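PDB 5JJ6: adenosine monophosphate-protein transferase FICD homolog from Caenorhabditis elegans, which is a Fic/DOC-family protein of the FICD type, built mainly of helices and modelled here as a pair of subunits. Local coordinates for residues E135-I147 with E177-N189. Residues are numbered along the deposited sequence; the frame is centred on the assembly and turned at random.
Sequences ETYFLYVYHTVAI and EVIGMDAALRFLN
Leu185 sets its CD1 methyl over one face of the Tyr140 ring, offset toward the rim and 4.2 Å above the plane, while Met181 brings its CE methyl to the edge of the same ring, in its plane. The other Leu185 methyl, CD2, lies 3.6 Å from Tyr140 CD1. Met181 gets there by bending twice along its chain, at chi2 and chi3, and it fills a hole formed by Tyr140, Val141, Thr144 and Val145; its CG is 3.7 Å from Val145 CG1. A second knob points the other way: Tyr137 drops among Asp182, Leu185, Arg186 and Asn189. Its ring meets these neighbours obliquely, with Arg186 CG 3.4 Å from Tyr137 CE2. At the far end of the ring, Asn189 ND2 donates a bent hydrogen bond of 2.9 Å to Tyr137 OH; the hydroxyl oxygen lies 28° out of the amide plane of Asn189. Within helix 172-191, Arg186 NE forms a salt bridge to Asp182 OD2 one turn back, its hydrogen bond straight but weak. Val141 closes the middle, its CG1 4.0 Å from Val178 CG1. Leu290 of helix 284-297 packs on both Tyr140 and Met181, and Leu161 of helix 154-162 touches Val178 and Asp182. The result is knobs-into-holes packing of helices 127-148 and 172-191, whose segments cross at 124° with axes 9.4 Å apart, within the all-helical core of a Fic-type fold.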
# COMPACT_ATOMS: atom_id res chain seq x y z
N GLU B 135 -20.05 15.33 -1.40
CA GLU B 135 -20.64 14.21 -0.67
C GLU B 135 -20.64 12.94 -1.56
O GLU B 135 -20.54 11.80 -1.07
CB GLU B 135 -22.06 14.55 -0.22
N THR B 136 -20.71 13.16 -2.87
CA THR B 136 -20.77 12.08 -3.84
C THR B 136 -19.47 11.27 -3.85
O THR B 136 -19.49 10.09 -4.17
CB THR B 136 -21.06 12.66 -5.27
OG1 THR B 136 -22.47 12.81 -5.45
CG2 THR B 136 -20.50 11.77 -6.38
N TYR B 137 -18.36 11.87 -3.43
CA TYR B 137 -17.12 11.11 -3.25
C TYR B 137 -17.30 9.99 -2.26
O TYR B 137 -16.98 8.83 -2.53
CB TYR B 137 -15.98 12.01 -2.79
CG TYR B 137 -15.28 12.69 -3.92
CD1 TYR B 137 -15.83 13.80 -4.54
CD2 TYR B 137 -14.06 12.21 -4.38
CE1 TYR B 137 -15.20 14.42 -5.59
CE2 TYR B 137 -13.41 12.84 -5.44
CZ TYR B 137 -13.98 13.94 -6.03
OH TYR B 137 -13.35 14.57 -7.08
N PHE B 138 -17.81 10.35 -1.08
CA PHE B 138 -18.00 9.40 -0.01
C PHE B 138 -19.00 8.36 -0.47
O PHE B 138 -18.78 7.16 -0.29
CB PHE B 138 -18.51 10.11 1.26
CG PHE B 138 -17.78 11.37 1.57
CD1 PHE B 138 -16.40 11.46 1.39
CD2 PHE B 138 -18.48 12.51 1.97
CE1 PHE B 138 -15.73 12.66 1.65
CE2 PHE B 138 -17.81 13.70 2.22
CZ PHE B 138 -16.43 13.77 2.06
N LEU B 139 -20.07 8.82 -1.11
CA LEU B 139 -21.13 7.92 -1.56
C LEU B 139 -20.61 6.86 -2.55
O LEU B 139 -20.89 5.64 -2.43
CB LEU B 139 -22.26 8.74 -2.18
CG LEU B 139 -23.66 8.17 -2.04
CD1 LEU B 139 -23.94 7.76 -0.61
CD2 LEU B 139 -24.69 9.17 -2.53
N TYR B 140 -19.84 7.33 -3.52
CA TYR B 140 -19.25 6.46 -4.50
C TYR B 140 -18.34 5.44 -3.81
O TYR B 140 -18.50 4.24 -4.01
CB TYR B 140 -18.46 7.25 -5.55
CG TYR B 140 -17.92 6.36 -6.66
CD1 TYR B 140 -16.72 5.66 -6.50
CD2 TYR B 140 -18.64 6.17 -7.84
CE1 TYR B 140 -16.24 4.83 -7.49
CE2 TYR B 140 -18.16 5.35 -8.84
CZ TYR B 140 -16.96 4.68 -8.66
OH TYR B 140 -16.46 3.84 -9.65
N VAL B 141 -17.40 5.93 -3.01
CA VAL B 141 -16.43 5.03 -2.40
C VAL B 141 -17.12 3.96 -1.55
O VAL B 141 -16.78 2.76 -1.63
CB VAL B 141 -15.41 5.80 -1.56
CG1 VAL B 141 -14.54 4.84 -0.73
CG2 VAL B 141 -14.57 6.69 -2.47
N TYR B 142 -18.08 4.40 -0.75
CA TYR B 142 -18.86 3.49 0.07
C TYR B 142 -19.42 2.37 -0.76
O TYR B 142 -19.17 1.20 -0.47
CB TYR B 142 -20.02 4.19 0.77
CG TYR B 142 -20.96 3.17 1.35
CD1 TYR B 142 -20.53 2.29 2.34
CD2 TYR B 142 -22.28 3.08 0.93
CE1 TYR B 142 -21.37 1.34 2.87
CE2 TYR B 142 -23.14 2.13 1.48
CZ TYR B 142 -22.67 1.27 2.45
OH TYR B 142 -23.51 0.31 3.00
N HIS B 143 -20.20 2.73 -1.78
CA HIS B 143 -20.89 1.70 -2.52
C HIS B 143 -19.93 0.76 -3.26
O HIS B 143 -20.05 -0.47 -3.17
CB HIS B 143 -21.87 2.34 -3.48
CG HIS B 143 -23.13 2.79 -2.82
ND1 HIS B 143 -24.06 1.91 -2.32
CD2 HIS B 143 -23.61 4.03 -2.55
CE1 HIS B 143 -25.06 2.58 -1.78
NE2 HIS B 143 -24.81 3.87 -1.91
N THR B 144 -18.94 1.33 -3.94
CA THR B 144 -18.04 0.50 -4.72
C THR B 144 -17.20 -0.45 -3.84
O THR B 144 -16.83 -1.52 -4.30
CB THR B 144 -17.11 1.33 -5.63
OG1 THR B 144 -16.50 0.46 -6.60
CG2 THR B 144 -16.02 2.06 -4.83
N VAL B 145 -16.84 -0.08 -2.61
CA VAL B 145 -16.09 -1.02 -1.77
C VAL B 145 -17.01 -2.00 -1.02
O VAL B 145 -16.63 -3.15 -0.76
CB VAL B 145 -15.16 -0.29 -0.77
CG1 VAL B 145 -14.19 0.60 -1.53
CG2 VAL B 145 -15.96 0.49 0.25
N ALA B 146 -18.19 -1.54 -0.65
CA ALA B 146 -19.18 -2.38 0.01
C ALA B 146 -19.55 -3.53 -0.91
O ALA B 146 -19.66 -4.67 -0.47
CB ALA B 146 -20.42 -1.57 0.39
N ILE B 147 -19.69 -3.24 -2.21
CA ILE B 147 -20.03 -4.28 -3.19
C ILE B 147 -18.98 -5.40 -3.24
O ILE B 147 -19.32 -6.57 -3.42
CB ILE B 147 -20.17 -3.67 -4.61
CG1 ILE B 147 -21.62 -3.34 -4.93
CG2 ILE B 147 -19.68 -4.62 -5.66
CD1 ILE B 147 -21.76 -2.63 -6.25
N GLU B 177 -8.60 0.31 1.96
CA GLU B 177 -9.41 0.19 0.75
C GLU B 177 -10.23 1.45 0.52
O GLU B 177 -10.28 1.97 -0.60
CB GLU B 177 -10.32 -1.02 0.84
CG GLU B 177 -9.62 -2.33 0.51
CD GLU B 177 -10.46 -3.57 0.82
OE1 GLU B 177 -11.66 -3.44 1.17
OE2 GLU B 177 -9.90 -4.69 0.70
N VAL B 178 -10.85 1.96 1.57
CA VAL B 178 -11.62 3.19 1.47
C VAL B 178 -10.72 4.33 0.97
O VAL B 178 -11.02 5.00 -0.03
CB VAL B 178 -12.27 3.55 2.82
CG1 VAL B 178 -12.79 4.96 2.83
CG2 VAL B 178 -13.39 2.58 3.12
N ILE B 179 -9.60 4.52 1.67
CA ILE B 179 -8.65 5.57 1.33
C ILE B 179 -8.12 5.46 -0.10
O ILE B 179 -8.13 6.44 -0.86
CB ILE B 179 -7.48 5.60 2.34
CG1 ILE B 179 -8.01 6.09 3.70
CG2 ILE B 179 -6.40 6.54 1.88
CD1 ILE B 179 -7.35 5.45 4.91
N GLY B 180 -7.67 4.26 -0.46
CA GLY B 180 -7.23 3.98 -1.82
C GLY B 180 -8.26 4.31 -2.89
O GLY B 180 -7.93 4.95 -3.88
N MET B 181 -9.50 3.86 -2.70
CA MET B 181 -10.54 4.15 -3.68
C MET B 181 -10.74 5.64 -3.84
O MET B 181 -10.82 6.14 -4.96
CB MET B 181 -11.87 3.51 -3.30
CG MET B 181 -12.31 2.35 -4.21
SD MET B 181 -12.37 2.65 -6.01
CE MET B 181 -13.16 4.25 -6.06
N ASP B 182 -10.81 6.35 -2.72
CA ASP B 182 -10.97 7.80 -2.75
C ASP B 182 -9.84 8.42 -3.58
O ASP B 182 -10.08 9.32 -4.39
CB ASP B 182 -10.99 8.34 -1.32
CG ASP B 182 -11.13 9.86 -1.25
OD1 ASP B 182 -12.21 10.37 -1.62
OD2 ASP B 182 -10.16 10.53 -0.83
N ALA B 183 -8.62 7.94 -3.37
CA ALA B 183 -7.47 8.41 -4.14
C ALA B 183 -7.68 8.21 -5.64
O ALA B 183 -7.51 9.14 -6.45
CB ALA B 183 -6.21 7.70 -3.69
N ALA B 184 -8.05 6.98 -6.01
CA ALA B 184 -8.29 6.64 -7.40
C ALA B 184 -9.35 7.55 -8.03
O ALA B 184 -9.19 8.03 -9.14
CB ALA B 184 -8.69 5.18 -7.53
N LEU B 185 -10.44 7.77 -7.30
CA LEU B 185 -11.53 8.59 -7.79
C LEU B 185 -11.08 10.04 -8.02
O LEU B 185 -11.43 10.65 -9.03
CB LEU B 185 -12.71 8.53 -6.81
CG LEU B 185 -14.03 9.14 -7.29
CD1 LEU B 185 -14.44 8.56 -8.64
CD2 LEU B 185 -15.11 8.89 -6.28
N ARG B 186 -10.33 10.58 -7.06
CA ARG B 186 -9.84 11.96 -7.17
C ARG B 186 -8.94 12.08 -8.39
O ARG B 186 -9.00 13.06 -9.13
CB ARG B 186 -9.12 12.40 -5.89
CG ARG B 186 -10.07 13.08 -4.87
CD ARG B 186 -9.39 13.61 -3.59
NE ARG B 186 -8.57 12.60 -2.92
CZ ARG B 186 -7.25 12.50 -3.07
NH1 ARG B 186 -6.61 13.35 -3.86
NH2 ARG B 186 -6.57 11.55 -2.42
N PHE B 187 -8.10 11.07 -8.59
CA PHE B 187 -7.21 11.01 -9.75
C PHE B 187 -8.01 11.02 -11.04
O PHE B 187 -7.67 11.72 -12.01
CB PHE B 187 -6.35 9.77 -9.68
CG PHE B 187 -5.55 9.54 -10.90
CD1 PHE B 187 -4.51 10.39 -11.23
CD2 PHE B 187 -5.85 8.49 -11.75
CE1 PHE B 187 -3.75 10.18 -12.38
CE2 PHE B 187 -5.10 8.27 -12.90
CZ PHE B 187 -4.05 9.12 -13.21
N LEU B 188 -9.06 10.21 -11.05
CA LEU B 188 -9.95 10.13 -12.18
C LEU B 188 -10.49 11.52 -12.51
O LEU B 188 -10.44 11.95 -13.66
CB LEU B 188 -11.09 9.16 -11.88
CG LEU B 188 -12.08 8.78 -12.97
CD1 LEU B 188 -12.53 7.36 -12.73
CD2 LEU B 188 -13.28 9.71 -12.97
N ASN B 189 -10.95 12.24 -11.50
CA ASN B 189 -11.56 13.55 -11.76
C ASN B 189 -10.56 14.65 -12.12
O ASN B 189 -10.88 15.54 -12.91
CB ASN B 189 -12.39 13.99 -10.55
CG ASN B 189 -13.74 13.31 -10.51
OD1 ASN B 189 -14.38 13.14 -11.54
ND2 ASN B 189 -14.19 12.93 -9.32